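Local structure of L-threonine dehydrogenase (Flavobacterium frigidimaris, 2YY7) at residues A[20-23]-A[24-28]; A[60-63]-A[64-68]; A[214-217]-A[218-222]; A[223-226]-A[227-230]; A[287-291]-A[292-296]. The protein binds NAD and probably catalyses the oxidation of L-threonine at its 3-hydroxyl group, as a member of the NAD(P)-dependent epimerase/dehydratase family. All coordinates share one frame; numbering follows the deposited sequence.

Overall arrangement
All five contacts are local, each made within one continuous stretch, so they follow one another along the chain: none closes a long loop, and none nests in or crosses another. Interaction 1 is the end of helix 13-26, the helix of the first beta-alpha-beta unit of the Rossmann fold. Interaction 2 ends helix 57-66 and touches none of the others; its centre is about 19 Å from that of interaction 1. Interactions 3 and 4 are the start and finish of helix 216-228, which packs on helix 13-26 through Ile220 and Ile224. Interaction 5 ends helix 286-292 and lays Trp292 and Trp294 against helix 216-228, which thus joins interactions 1, 3, 4 and 5.

Interaction 1 (A[20-23]-A[24-28]); sequences QKLR and KLYGT
Arg23 lays its aliphatic chain along the backbone of Thr28, with CG of Arg23 3.8 Å from CA of Thr28. Its CG stands opposite the carbonyl carbon (chi1 -77°), and the extended chain beyond carries the guanidinium past this turn to Val31 O, which NH2 donates to, while NH1 makes a weak bond to Val43 O. Arginine suits the place because it supplies both a long apolar stem and a guanidinium with several N-H donors. With an alanine in place of Arg23, the carbonyl of Val31 would probably lose this donor and the backbone at Thr28 its cover.

Here helix 13-26 of the first beta-alpha-beta unit ends. Tyr26 N bonds Leu22 O at 2.8 Å, fairly straight, whereas Gly27 N meets Arg23 O at 2.9 Å from above the carbonyl plane, as the chain peels away. Gly27 takes a positive phi of 108° at which a beta carbon would jam against the preceding carbonyl.

On the flank facing strand 5-8 Leu22 CD1 approaches Tyr26 CE1 at 4.2 Å, both side chains also resting on Ile5. Beside helix 216-228, where both touch Ile224, Lys21 crosses Leu25, its CE 4.2 Å from CG of Leu25. The ammonium groups of Lys21 and Lys24 come within 4.1 Å, NZ to NZ; two like charges that close would probably repel, a cost that water is likely to screen.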
# COMPACT_ATOMS: atom_id res chain seq x y z
N GLN A 20 3.80 -26.96 -15.85
CA GLN A 20 3.42 -28.03 -16.78
C GLN A 20 2.83 -27.47 -18.07
O GLN A 20 3.23 -27.86 -19.16
CB GLN A 20 2.42 -28.98 -16.12
CG GLN A 20 2.08 -30.21 -16.97
CD GLN A 20 1.08 -31.14 -16.29
OE1 GLN A 20 -0.05 -30.73 -15.99
NE2 GLN A 20 1.49 -32.38 -16.04
N LYS A 21 1.88 -26.55 -17.93
CA LYS A 21 1.23 -25.95 -19.09
C LYS A 21 2.21 -25.16 -19.95
O LYS A 21 2.19 -25.25 -21.18
CB LYS A 21 0.09 -25.04 -18.63
CG LYS A 21 -0.72 -24.43 -19.76
CD LYS A 21 -1.39 -25.47 -20.63
CE LYS A 21 -2.23 -24.80 -21.72
NZ LYS A 21 -2.87 -25.79 -22.63
N LEU A 22 3.07 -24.38 -19.31
CA LEU A 22 4.05 -23.59 -20.05
C LEU A 22 5.00 -24.50 -20.83
O LEU A 22 5.37 -24.20 -21.97
CB LEU A 22 4.84 -22.71 -19.07
CG LEU A 22 4.61 -21.19 -19.08
CD1 LEU A 22 3.24 -20.84 -19.64
CD2 LEU A 22 4.77 -20.67 -17.66
N ARG A 23 5.40 -25.62 -20.22
CA ARG A 23 6.30 -26.56 -20.87
C ARG A 23 5.66 -27.24 -22.08
O ARG A 23 6.35 -27.60 -23.04
CB ARG A 23 6.80 -27.60 -19.86
CG ARG A 23 7.88 -27.04 -18.94
CD ARG A 23 8.32 -28.01 -17.86
NE ARG A 23 9.50 -27.50 -17.16
CZ ARG A 23 9.95 -27.96 -16.00
NH1 ARG A 23 9.31 -28.95 -15.38
NH2 ARG A 23 11.04 -27.44 -15.46
N LYS A 24 4.34 -27.42 -22.04
CA LYS A 24 3.62 -28.03 -23.15
C LYS A 24 3.54 -27.05 -24.32
O LYS A 24 3.63 -27.45 -25.48
CB LYS A 24 2.20 -28.42 -22.73
CG LYS A 24 2.13 -29.57 -21.74
CD LYS A 24 0.71 -29.83 -21.25
CE LYS A 24 -0.23 -30.23 -22.38
NZ LYS A 24 -0.59 -29.09 -23.28
N LEU A 25 3.40 -25.77 -23.99
CA LEU A 25 3.29 -24.72 -24.99
C LEU A 25 4.61 -24.26 -25.57
O LEU A 25 4.71 -24.01 -26.77
CB LEU A 25 2.57 -23.50 -24.41
CG LEU A 25 1.11 -23.60 -23.96
CD1 LEU A 25 0.68 -22.26 -23.38
CD2 LEU A 25 0.22 -23.97 -25.15
N TYR A 26 5.64 -24.13 -24.74
CA TYR A 26 6.92 -23.63 -25.22
C TYR A 26 8.11 -24.58 -25.17
O TYR A 26 9.20 -24.22 -25.59
CB TYR A 26 7.30 -22.35 -24.48
CG TYR A 26 6.26 -21.25 -24.57
CD1 TYR A 26 5.39 -21.00 -23.51
CD2 TYR A 26 6.13 -20.48 -25.73
CE1 TYR A 26 4.43 -19.99 -23.59
CE2 TYR A 26 5.17 -19.47 -25.81
CZ TYR A 26 4.33 -19.23 -24.74
OH TYR A 26 3.37 -18.24 -24.81
N GLY A 27 7.90 -25.79 -24.67
CA GLY A 27 9.01 -26.74 -24.61
C GLY A 27 9.51 -26.95 -23.19
O GLY A 27 9.64 -26.00 -22.42
N THR A 28 9.79 -28.20 -22.86
CA THR A 28 10.26 -28.58 -21.53
C THR A 28 11.45 -27.80 -21.00
O THR A 28 11.41 -27.29 -19.88
CB THR A 28 10.61 -30.08 -21.50
OG1 THR A 28 9.44 -30.84 -21.84
CG2 THR A 28 11.11 -30.50 -20.12

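Interaction 2 (A[60-63]-A[64-68]); sequences IEHL and VEVHK
His62 and Val66, one helical turn apart, make the main side-chain contact. The valine comes up tightly to the imidazole with CG1, 3.3 Å from CE1 of His62, while its CG2 lies over one ring face, offset toward the rim. Val66 holds CG2 between its own backbone N and carbonyl carbon (chi1 -66°), on the side of His62 O; the 3.0 Å modelled from CG2 of Val66 to O of His62 is doubtfully short. Looser apolar pairs back this up: Ile60 CG2 with Val64 CG2, and Leu63 CD2 with Val66 CG2, each at 4.4 Å. Ile60, Leu63 and Val64 suit the buried flank, where Ile60 packs on His100 and Leu104 of helix 87-106.

Backbone bonds form the second group. The amides of residues 64 to 67 each reach back four residues; Val66 N to His62 O, at 2.9 Å and 169°, is nearly straight. Lys68, with positive phi, is the C-prime residue of a Schellman motif that ends helix 57-66, its N weakly bonded to Glu65 O.

Polar and charged partners come last. Lys68 NZ donates to Glu65 OE2 at 2.7 Å, nearly along the C-O bond, and Glu61 is paired with Lys109. The NE2 of His67 bonds Glu50. Lys4, at the carbonyl of His67, would probably ease the partial negative charge of the helix end, while Lys68 and Lys109 are matched by glutamates.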
# COMPACT_ATOMS: atom_id res chain seq x y z
N ILE A 60 18.75 -14.91 -7.81
CA ILE A 60 17.83 -14.78 -8.94
C ILE A 60 18.59 -14.28 -10.16
O ILE A 60 18.44 -14.81 -11.26
CB ILE A 60 16.69 -13.78 -8.62
CG1 ILE A 60 15.93 -14.23 -7.37
CG2 ILE A 60 15.73 -13.71 -9.81
CD1 ILE A 60 14.85 -13.25 -6.91
N GLU A 61 19.41 -13.25 -9.96
CA GLU A 61 20.21 -12.69 -11.04
C GLU A 61 21.06 -13.78 -11.69
O GLU A 61 21.20 -13.83 -12.91
CB GLU A 61 21.10 -11.56 -10.50
CG GLU A 61 21.91 -10.84 -11.57
CD GLU A 61 22.77 -9.72 -11.00
OE1 GLU A 61 23.62 -10.01 -10.11
OE2 GLU A 61 22.61 -8.56 -11.43
N HIS A 62 21.62 -14.66 -10.86
CA HIS A 62 22.46 -15.76 -11.36
C HIS A 62 21.69 -16.73 -12.25
O HIS A 62 22.23 -17.20 -13.26
CB HIS A 62 23.09 -16.53 -10.20
CG HIS A 62 23.82 -17.76 -10.62
ND1 HIS A 62 24.99 -17.72 -11.35
CD2 HIS A 62 23.55 -19.08 -10.43
CE1 HIS A 62 25.40 -18.95 -11.60
NE2 HIS A 62 24.55 -19.79 -11.05
N LEU A 63 20.46 -17.06 -11.88
CA LEU A 63 19.66 -17.99 -12.68
C LEU A 63 19.25 -17.32 -13.99
O LEU A 63 19.18 -17.97 -15.04
CB LEU A 63 18.42 -18.45 -11.92
CG LEU A 63 18.68 -19.22 -10.62
CD1 LEU A 63 17.36 -19.68 -10.01
CD2 LEU A 63 19.57 -20.41 -10.90
N VAL A 64 18.97 -16.02 -13.93
CA VAL A 64 18.59 -15.27 -15.12
C VAL A 64 19.74 -15.30 -16.12
O VAL A 64 19.52 -15.44 -17.32
CB VAL A 64 18.29 -13.78 -14.78
CG1 VAL A 64 18.24 -12.96 -16.07
CG2 VAL A 64 16.95 -13.68 -14.05
N GLU A 65 20.96 -15.18 -15.61
CA GLU A 65 22.14 -15.18 -16.46
C GLU A 65 22.51 -16.57 -17.01
O GLU A 65 22.75 -16.71 -18.21
CB GLU A 65 23.33 -14.59 -15.68
CG GLU A 65 24.47 -14.09 -16.55
CD GLU A 65 25.22 -15.22 -17.24
OE1 GLU A 65 25.72 -16.12 -16.53
OE2 GLU A 65 25.33 -15.19 -18.48
N VAL A 66 22.54 -17.59 -16.16
CA VAL A 66 22.89 -18.93 -16.62
C VAL A 66 21.82 -19.62 -17.46
O VAL A 66 22.13 -20.56 -18.20
CB VAL A 66 23.28 -19.87 -15.45
CG1 VAL A 66 24.56 -19.37 -14.80
CG2 VAL A 66 22.16 -19.95 -14.43
N HIS A 67 20.58 -19.16 -17.36
CA HIS A 67 19.50 -19.74 -18.15
C HIS A 67 18.97 -18.72 -19.17
O HIS A 67 17.94 -18.95 -19.80
CB HIS A 67 18.37 -20.24 -17.25
CG HIS A 67 18.70 -21.52 -16.54
ND1 HIS A 67 18.80 -22.73 -17.20
CD2 HIS A 67 18.99 -21.77 -15.25
CE1 HIS A 67 19.14 -23.67 -16.34
NE2 HIS A 67 19.26 -23.12 -15.14
N LYS A 68 19.69 -17.61 -19.31
CA LYS A 68 19.33 -16.56 -20.26
C LYS A 68 17.83 -16.31 -20.28
O LYS A 68 17.18 -16.39 -21.32
CB LYS A 68 19.81 -16.95 -21.66
CG LYS A 68 21.28 -17.37 -21.72
CD LYS A 68 22.22 -16.23 -21.37
CE LYS A 68 23.67 -16.69 -21.36
NZ LYS A 68 24.62 -15.57 -21.08

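Interaction 3 (A[214-217]-A[218-222]); sequences MYMD and DAIDA
The carboxylate of Asp221 spreads its face over the carbonyl oxygen one turn back, Asp217 O lying 3.3 Å from Asp221 CG. All these oxygens are acceptors, so this is mere contact; the bond here runs from Asp221 N to Asp217 O. The carboxylate of Asp218 is instead gripped by its oxygens. A water links its OD1 to the backbone N of Tyr215, the oxygen also taking the amide of Phe298, while OD2 bonds Thr297 OG1. The Tyr215 ring meets Phe298 edge-to-face, and its hydroxyl bonds Asp306 on helix 300-311. An aspartate fits at Asp218 because its short, twofold acceptor satisfies several donors in a buried place.

This is a strand-to-helix junction of the Rossmann-type domain, where strand 211-215 runs straight into helix 216-228. Tyr215 holds the N-cap position without a side-chain cap; its carbonyl opens the helical series, taking Ala219 N at 3.2 Å and, weakly, Asp218 N.

Met214 lies across this first turn. Its CG is anti to the backbone N (chi1 -178°), which carries it forward to within 3.6 Å of Asp218 CB, and SD then sits 3.5 Å from Ala219 N and 4.0 Å from Ala219 CB. Replacing Met214 by an alanine removes the thioether and would probably leave a gap beside Ala219 and Leu173, and the ring of Trp294 without that cover. Small Ala219 lets the thioether come this close.

On another flank Met216 crosses Ile220, CG to CG1 at 4.0 Å. The side chain of Met216 touches Gln13 and Ile14, both NAD-binding residues, and is about 5 Å from the bound NAD.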
# COMPACT_ATOMS: atom_id res chain seq x y z
N MET A 214 -12.20 -19.63 -8.46
CA MET A 214 -11.82 -19.99 -9.82
C MET A 214 -11.11 -21.34 -9.84
O MET A 214 -10.31 -21.64 -8.95
CB MET A 214 -10.90 -18.92 -10.42
CG MET A 214 -10.49 -19.19 -11.86
SD MET A 214 -9.50 -17.85 -12.55
CE MET A 214 -10.77 -16.58 -12.76
N TYR A 215 -11.42 -22.16 -10.83
CA TYR A 215 -10.78 -23.47 -10.96
C TYR A 215 -9.37 -23.20 -11.49
O TYR A 215 -9.18 -22.29 -12.31
CB TYR A 215 -11.55 -24.35 -11.94
CG TYR A 215 -11.18 -25.82 -11.87
CD1 TYR A 215 -11.33 -26.65 -12.98
CD2 TYR A 215 -10.71 -26.38 -10.68
CE1 TYR A 215 -11.02 -28.01 -12.90
CE2 TYR A 215 -10.40 -27.74 -10.60
CZ TYR A 215 -10.56 -28.54 -11.72
OH TYR A 215 -10.25 -29.87 -11.65
N MET A 216 -8.39 -23.98 -11.05
CA MET A 216 -7.00 -23.77 -11.48
C MET A 216 -6.78 -23.72 -12.99
O MET A 216 -5.98 -22.91 -13.48
CB MET A 216 -6.09 -24.83 -10.85
CG MET A 216 -4.59 -24.57 -11.03
SD MET A 216 -4.01 -23.06 -10.22
CE MET A 216 -4.01 -23.58 -8.49
N ASP A 217 -7.46 -24.57 -13.75
CA ASP A 217 -7.29 -24.56 -15.21
C ASP A 217 -7.54 -23.16 -15.78
O ASP A 217 -6.87 -22.72 -16.70
CB ASP A 217 -8.26 -25.54 -15.88
CG ASP A 217 -7.92 -26.99 -15.60
OD1 ASP A 217 -8.46 -27.87 -16.29
OD2 ASP A 217 -7.12 -27.26 -14.68
N ASP A 218 -8.54 -22.49 -15.22
CA ASP A 218 -8.89 -21.14 -15.66
C ASP A 218 -7.81 -20.16 -15.22
O ASP A 218 -7.38 -19.31 -16.00
CB ASP A 218 -10.25 -20.75 -15.06
CG ASP A 218 -11.41 -21.30 -15.86
OD1 ASP A 218 -12.49 -21.52 -15.27
OD2 ASP A 218 -11.26 -21.50 -17.08
N ALA A 219 -7.38 -20.28 -13.97
CA ALA A 219 -6.35 -19.39 -13.45
C ALA A 219 -5.09 -19.49 -14.32
O ALA A 219 -4.46 -18.48 -14.61
CB ALA A 219 -6.03 -19.75 -12.00
N ILE A 220 -4.73 -20.70 -14.72
CA ILE A 220 -3.55 -20.92 -15.55
C ILE A 220 -3.73 -20.31 -16.95
O ILE A 220 -2.82 -19.67 -17.48
CB ILE A 220 -3.24 -22.42 -15.70
CG1 ILE A 220 -2.96 -23.03 -14.32
CG2 ILE A 220 -2.05 -22.62 -16.63
CD1 ILE A 220 -1.82 -22.37 -13.57
N ASP A 221 -4.89 -20.51 -17.55
CA ASP A 221 -5.15 -19.95 -18.88
C ASP A 221 -5.05 -18.43 -18.81
O ASP A 221 -4.48 -17.80 -19.70
CB ASP A 221 -6.53 -20.38 -19.37
CG ASP A 221 -6.57 -21.83 -19.84
OD1 ASP A 221 -7.67 -22.38 -20.02
OD2 ASP A 221 -5.48 -22.42 -20.04
N ALA A 222 -5.60 -17.85 -17.75
CA ALA A 222 -5.57 -16.41 -17.56
C ALA A 222 -4.14 -15.92 -17.50
O ALA A 222 -3.77 -14.96 -18.18
CB ALA A 222 -6.31 -16.04 -16.27
O HOH W 1 -13.35 -21.48 -12.92

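Interaction 4 (A[223-226]-A[227-230])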
# COMPACT_ATOMS: atom_id res chain seq x y z
N THR A 223 -3.33 -16.58 -16.68
CA THR A 223 -1.93 -16.23 -16.50
C THR A 223 -1.17 -16.25 -17.82
O THR A 223 -0.46 -15.30 -18.16
CB THR A 223 -1.24 -17.19 -15.52
OG1 THR A 223 -1.93 -17.16 -14.26
CG2 THR A 223 0.21 -16.79 -15.30
N ILE A 224 -1.30 -17.34 -18.56
CA ILE A 224 -0.61 -17.48 -19.84
C ILE A 224 -1.12 -16.51 -20.89
O ILE A 224 -0.33 -15.92 -21.63
CB ILE A 224 -0.76 -18.92 -20.37
CG1 ILE A 224 -0.08 -19.90 -19.40
CG2 ILE A 224 -0.16 -19.04 -21.77
CD1 ILE A 224 -0.24 -21.35 -19.78
N ASN A 225 -2.43 -16.33 -20.97
CA ASN A 225 -3.00 -15.44 -21.97
C ASN A 225 -2.65 -13.96 -21.78
O ASN A 225 -2.36 -13.28 -22.77
CB ASN A 225 -4.52 -15.61 -22.03
CG ASN A 225 -4.92 -16.94 -22.66
OD1 ASN A 225 -4.14 -17.56 -23.37
ND2 ASN A 225 -6.15 -17.37 -22.40
N ILE A 226 -2.66 -13.47 -20.55
CA ILE A 226 -2.31 -12.06 -20.34
C ILE A 226 -0.83 -11.84 -20.67
O ILE A 226 -0.44 -10.77 -21.14
CB ILE A 226 -2.59 -11.60 -18.88
CG1 ILE A 226 -2.39 -10.08 -18.79
CG2 ILE A 226 -1.67 -12.31 -17.91
CD1 ILE A 226 -2.82 -9.46 -17.46
N MET A 227 -0.01 -12.86 -20.43
CA MET A 227 1.42 -12.77 -20.72
C MET A 227 1.76 -12.87 -22.20
O MET A 227 2.70 -12.22 -22.67
CB MET A 227 2.18 -13.85 -19.94
CG MET A 227 2.38 -13.51 -18.47
SD MET A 227 3.52 -12.11 -18.22
CE MET A 227 5.06 -12.96 -18.11
N LYS A 228 1.00 -13.66 -22.96
CA LYS A 228 1.27 -13.80 -24.39
C LYS A 228 0.62 -12.69 -25.22
O LYS A 228 0.94 -12.52 -26.39
CB LYS A 228 0.81 -15.16 -24.92
CG LYS A 228 -0.70 -15.33 -24.93
CD LYS A 228 -1.13 -16.48 -25.83
CE LYS A 228 -0.53 -17.81 -25.39
NZ LYS A 228 -1.03 -18.94 -26.23
N ALA A 229 -0.31 -11.95 -24.62
CA ALA A 229 -0.99 -10.88 -25.33
C ALA A 229 -0.06 -9.75 -25.72
O ALA A 229 0.95 -9.49 -25.06
CB ALA A 229 -2.13 -10.34 -24.47
N PRO A 230 -0.36 -9.06 -26.84
CA PRO A 230 0.49 -7.95 -27.27
C PRO A 230 0.50 -6.86 -26.19
O PRO A 230 -0.51 -6.62 -25.53
CB PRO A 230 -0.17 -7.49 -28.58
CG PRO A 230 -1.59 -7.94 -28.44
CD PRO A 230 -1.45 -9.30 -27.80
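Met227 starts the last turn of helix 216-228, curling its CG to 3.4 Å from the carbonyl oxygen of Thr223, the same atom that its backbone N reaches in a weak bond. Bends at chi2 and chi3 then carry the thioether away to the side chains of Tyr73 and Arg166, a buried place that an unbranched, flexible chain can follow. Thr223 itself turns its hydroxyl elsewhere, to Tyr170 and to Ala219 O.

Lys228 comes next. Its N bonds Ile224 O at 2.9 Å. The side chain leaves with CG between the backbone N and the carbonyl carbon (chi1 69°), which sets CG 3.4 Å from both Ile224 O and Asn225 O. Beyond, its CE passes 3.8 Å from CG2 of Ile224, and the chain runs alongside Asn225, pointing the same way. Lysine suits this exposed edge of the helix, its CE methylene lying against Ile224 while that isoleucine packs on Leu22 and Leu25 of helix 13-26.

Ala229 breaks the helical pattern. Its N makes a weak, bent bond to Asn225 O at 3.1 Å, and its small CB sits 3.4 Å from that same oxygen.

The carbonyls left at the helix end find cationic donors: Met227 O accepts from Lys112, and Ile226 O and Ala229 O share Arg166. Those positive groups probably balance the partial negative charge that builds up where a helix stops.

Interaction 5 (A[287-291]-A[292-296])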
# COMPACT_ATOMS: atom_id res chain seq x y z
N GLN A 287 -12.79 -5.26 -17.41
CA GLN A 287 -11.61 -4.72 -18.07
C GLN A 287 -10.71 -5.83 -18.62
O GLN A 287 -10.13 -5.69 -19.69
CB GLN A 287 -10.80 -3.83 -17.12
CG GLN A 287 -11.35 -2.41 -16.92
CD GLN A 287 -12.49 -2.34 -15.92
OE1 GLN A 287 -12.96 -1.25 -15.58
NE2 GLN A 287 -12.94 -3.49 -15.44
N ALA A 288 -10.60 -6.93 -17.88
CA ALA A 288 -9.78 -8.05 -18.32
C ALA A 288 -10.37 -8.67 -19.58
O ALA A 288 -9.65 -8.97 -20.54
CB ALA A 288 -9.68 -9.09 -17.22
N ARG A 289 -11.68 -8.88 -19.58
CA ARG A 289 -12.35 -9.48 -20.73
C ARG A 289 -12.29 -8.56 -21.94
O ARG A 289 -12.12 -9.02 -23.07
CB ARG A 289 -13.81 -9.81 -20.37
CG ARG A 289 -13.92 -10.70 -19.13
CD ARG A 289 -15.35 -11.15 -18.82
NE ARG A 289 -15.38 -11.93 -17.59
CZ ARG A 289 -15.60 -13.24 -17.51
NH1 ARG A 289 -15.85 -13.96 -18.60
NH2 ARG A 289 -15.55 -13.85 -16.33
N GLU A 290 -12.40 -7.26 -21.70
CA GLU A 290 -12.36 -6.27 -22.78
C GLU A 290 -10.95 -6.02 -23.33
O GLU A 290 -10.75 -5.98 -24.54
CB GLU A 290 -12.98 -4.95 -22.29
CG GLU A 290 -12.76 -3.76 -23.21
CD GLU A 290 -13.36 -2.48 -22.65
OE1 GLU A 290 -13.16 -1.40 -23.25
OE2 GLU A 290 -14.04 -2.54 -21.60
N ASP A 291 -9.98 -5.86 -22.44
CA ASP A 291 -8.60 -5.59 -22.85
C ASP A 291 -7.85 -6.74 -23.51
O ASP A 291 -7.22 -6.55 -24.55
CB ASP A 291 -7.77 -5.08 -21.67
CG ASP A 291 -8.26 -3.75 -21.14
OD1 ASP A 291 -9.10 -3.10 -21.81
OD2 ASP A 291 -7.80 -3.34 -20.05
N TRP A 292 -7.89 -7.92 -22.91
CA TRP A 292 -7.19 -9.05 -23.50
C TRP A 292 -8.02 -10.32 -23.70
O TRP A 292 -7.48 -11.42 -23.76
CB TRP A 292 -5.91 -9.38 -22.70
CG TRP A 292 -6.07 -9.38 -21.21
CD1 TRP A 292 -6.03 -8.30 -20.37
CD2 TRP A 292 -6.23 -10.53 -20.37
NE1 TRP A 292 -6.15 -8.71 -19.07
CE2 TRP A 292 -6.28 -10.07 -19.04
CE3 TRP A 292 -6.34 -11.91 -20.62
CZ2 TRP A 292 -6.43 -10.94 -17.95
CZ3 TRP A 292 -6.49 -12.77 -19.53
CH2 TRP A 292 -6.53 -12.28 -18.22
N ASP A 293 -9.33 -10.14 -23.82
CA ASP A 293 -10.25 -11.24 -24.07
C ASP A 293 -10.32 -12.35 -23.03
O ASP A 293 -10.44 -13.52 -23.38
CB ASP A 293 -9.94 -11.88 -25.43
CG ASP A 293 -10.29 -10.97 -26.58
OD1 ASP A 293 -11.47 -10.56 -26.68
OD2 ASP A 293 -9.38 -10.66 -27.40
N TRP A 294 -10.24 -12.00 -21.75
CA TRP A 294 -10.34 -13.01 -20.72
C TRP A 294 -11.73 -13.64 -20.74
O TRP A 294 -12.73 -12.95 -20.91
CB TRP A 294 -10.10 -12.40 -19.33
CG TRP A 294 -10.56 -13.30 -18.21
CD1 TRP A 294 -11.44 -12.99 -17.21
CD2 TRP A 294 -10.18 -14.67 -17.98
NE1 TRP A 294 -11.62 -14.06 -16.38
CE2 TRP A 294 -10.86 -15.11 -16.83
CE3 TRP A 294 -9.32 -15.56 -18.65
CZ2 TRP A 294 -10.72 -16.41 -16.32
CZ3 TRP A 294 -9.18 -16.85 -18.14
CH2 TRP A 294 -9.88 -17.26 -16.99
N LYS A 295 -11.78 -14.96 -20.57
CA LYS A 295 -13.03 -15.71 -20.52
C LYS A 295 -12.81 -17.00 -19.73
O LYS A 295 -11.92 -17.78 -20.06
CB LYS A 295 -13.54 -16.02 -21.93
CG LYS A 295 -12.48 -16.26 -23.01
CD LYS A 295 -11.62 -17.50 -22.76
CE LYS A 295 -10.22 -17.14 -22.29
NZ LYS A 295 -9.37 -18.34 -22.04
N HIS A 296 -13.61 -17.23 -18.70
CA HIS A 296 -13.48 -18.44 -17.89
C HIS A 296 -14.27 -19.57 -18.52
O HIS A 296 -15.22 -19.32 -19.27
CB HIS A 296 -13.96 -18.18 -16.45
CG HIS A 296 -15.43 -17.92 -16.34
ND1 HIS A 296 -16.34 -18.89 -15.97
CD2 HIS A 296 -16.16 -16.79 -16.53
CE1 HIS A 296 -17.55 -18.37 -15.93
NE2 HIS A 296 -17.47 -17.10 -16.27
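Ala288 meets two tryptophans with its methyl, CB lying 3.8 Å from ring atom CZ2 of Trp292 and 3.9 Å from the beta carbon, CB, of Trp294. Its carbonyl oxygen takes Trp292 N at 3.1 Å and, more weakly, Trp294 N at 3.3 Å. Ala288 O also lies over one face of the Trp292 indole, and CB of Trp294 lies over the same face. A methyl suits this place, filling the angle between the two tryptophans at ordinary contact distance.

Beside it Arg289 crosses Trp294 obliquely, with Trp294 CD1 over one face of the guanidinium and the two planes 51° apart. His296 comes to the edge of that guanidinium with its CD2, the planes nearly perpendicular at 88°, though the modelled approach of CD2 to NH2 of Arg289 is doubtfully short.

Further out are the residues that fix these groups. Asp293 adopts a positive phi that turns the chain away after helix 286-292, and its CA makes a C-H...O contact to Arg289 O at 3.1 Å. Asp285 forms a salt bridge with NE of Arg289. The indole nitrogen of Trp294 bonds Ala243 O, and Tyr240 meets Trp292 edge-to-face while its hydroxyl bonds Asp291 OD2.

Both tryptophans look onto helix 216-228, Trp292 against Ile226 and Trp294 against Ala222, before the chain runs on toward helix 300-311.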